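Local coordinates for protein amine Dehydrogenase (Pseudomonas putida, PDB 1JMX) that probably transfers electrons through two covalently bound c-type hemes, as the heme-carrying alpha subunit of a quinohemoprotein amine dehydrogenase, at residues A[73-76]-A[77-81]. Sequence-based numbering, arbitrary orientation.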
loop_
_atom_site.group_PDB
_atom_site.type_symbol
_atom_site.label_atom_id
_atom_site.label_comp_id
_atom_site.label_asym_id
_atom_site.label_seq_id
_atom_site.Cartn_x
_atom_site.Cartn_y
_atom_site.Cartn_z
ATOM N N SER A 73 -6.255 -8.531 -26.396
ATOM C CA SER A 73 -6.948 -7.254 -26.320
ATOM C C SER A 73 -7.606 -6.975 -24.970
ATOM O O SER A 73 -7.997 -5.848 -24.695
ATOM C CB SER A 73 -7.972 -7.135 -27.446
ATOM O OG SER A 73 -8.977 -8.118 -27.332
ATOM N N GLU A 74 -7.741 -7.998 -24.133
ATOM C CA GLU A 74 -8.333 -7.809 -22.814
ATOM C C GLU A 74 -7.283 -7.336 -21.812
ATOM O O GLU A 74 -7.608 -7.019 -20.671
ATOM C CB GLU A 74 -9.018 -9.089 -22.332
ATOM C CG GLU A 74 -10.219 -9.506 -23.181
ATOM C CD GLU A 74 -10.882 -10.773 -22.672
ATOM O OE1 GLU A 74 -10.170 -11.727 -22.310
ATOM O OE2 GLU A 74 -12.120 -10.813 -22.629
ATOM N N THR A 75 -6.018 -7.328 -22.237
ATOM C CA THR A 75 -4.919 -6.850 -21.395
ATOM C C THR A 75 -4.442 -5.464 -21.862
ATOM O O THR A 75 -3.620 -4.837 -21.202
ATOM C CB THR A 75 -3.697 -7.808 -21.392
ATOM O OG1 THR A 75 -3.135 -7.890 -22.710
ATOM C CG2 THR A 75 -4.094 -9.189 -20.906
ATOM N N ASP A 76 -4.949 -5.013 -23.009
ATOM C CA ASP A 76 -4.587 -3.711 -23.574
ATOM C C ASP A 76 -4.701 -2.557 -22.587
ATOM O O ASP A 76 -5.779 -2.281 -22.056
ATOM C CB ASP A 76 -5.459 -3.386 -24.790
ATOM C CG ASP A 76 -5.016 -4.108 -26.054
ATOM O OD1 ASP A 76 -4.017 -4.868 -26.017
ATOM O OD2 ASP A 76 -5.678 -3.904 -27.096
ATOM N N GLY A 77 -3.579 -1.882 -22.352
ATOM C CA GLY A 77 -3.567 -0.748 -21.444
ATOM C C GLY A 77 -3.266 -1.034 -19.983
ATOM O O GLY A 77 -3.047 -0.100 -19.214
ATOM N N VAL A 78 -3.272 -2.303 -19.586
ATOM C CA VAL A 78 -2.984 -2.655 -18.197
ATOM C C VAL A 78 -1.829 -3.657 -18.067
ATOM O O VAL A 78 -1.631 -4.255 -17.007
ATOM C CB VAL A 78 -4.262 -3.150 -17.424
ATOM C CG1 VAL A 78 -5.167 -1.977 -17.094
ATOM C CG2 VAL A 78 -5.037 -4.173 -18.232
ATOM N N ARG A 79 -1.025 -3.780 -19.124
ATOM C CA ARG A 79 0.100 -4.701 -19.109
ATOM C C ARG A 79 1.250 -4.251 -18.200
ATOM O O ARG A 79 2.092 -5.060 -17.822
ATOM C CB ARG A 79 0.594 -4.975 -20.534
ATOM C CG ARG A 79 -0.447 -5.664 -21.422
ATOM C CD ARG A 79 0.170 -6.214 -22.707
ATOM N NE ARG A 79 1.207 -7.203 -22.425
ATOM C CZ ARG A 79 0.969 -8.483 -22.154
ATOM N NH1 ARG A 79 -0.272 -8.945 -22.146
ATOM N NH2 ARG A 79 1.963 -9.289 -21.816
ATOM N N TYR A 80 1.259 -2.972 -17.829
ATOM C CA TYR A 80 2.291 -2.422 -16.950
ATOM C C TYR A 80 2.342 -3.119 -15.595
ATOM O O TYR A 80 3.383 -3.129 -14.940
ATOM C CB TYR A 80 2.094 -0.915 -16.737
ATOM C CG TYR A 80 0.755 -0.515 -16.145
ATOM C CD1 TYR A 80 -0.299 -0.132 -16.970
ATOM C CD2 TYR A 80 0.538 -0.526 -14.763
ATOM C CE1 TYR A 80 -1.538 0.225 -16.446
ATOM C CE2 TYR A 80 -0.707 -0.168 -14.220
ATOM C CZ TYR A 80 -1.737 0.203 -15.074
ATOM O OH TYR A 80 -2.972 0.541 -14.578
ATOM N N ALA A 81 1.213 -3.689 -15.176
ATOM C CA ALA A 81 1.121 -4.400 -13.894
ATOM C C ALA A 81 1.952 -5.683 -13.915
ATOM O O ALA A 81 2.698 -5.959 -12.974
ATOM C CB ALA A 81 -0.342 -4.707 -13.553
#
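The hydroxyl OG1 of Thr75 is held by two partners: it donates to the carbonyl O of Pro72, which can only accept, and itself accepts from Arg79 NH1 over 3.1 Å. Between Thr75 and Arg79 the chain reverses in a type II beta turn, Thr75 to Val78, closed by the bond from Val78 N to Thr75 O at 3.0 Å and 164°. The turn illustrates how backbone and side chain can secure the same reversal. Gly77 takes its third position with a positive phi of 91°, as is usual for a type II turn. Arg79 bends at its third torsion (chi3 60°), which swings the guanidinium alongside the Thr75 side chain, with OG1 at its edge and in its plane. On the way, Arg79 CG passes 3.3 Å from Thr75 O. NH1 also forms a salt bridge with Glu237, on a strand of the eight-stranded barrel, while Val78 packs on Ala107 and Ala110 of helix 107-110. The turn thus lies between helix 107-110 and the barrel, touching both, with the Val78 side chain about 12 Å from a heme c. Val78 CG2, set between its own backbone N and carbonyl carbon, comes 3.4 Å from Thr75 O.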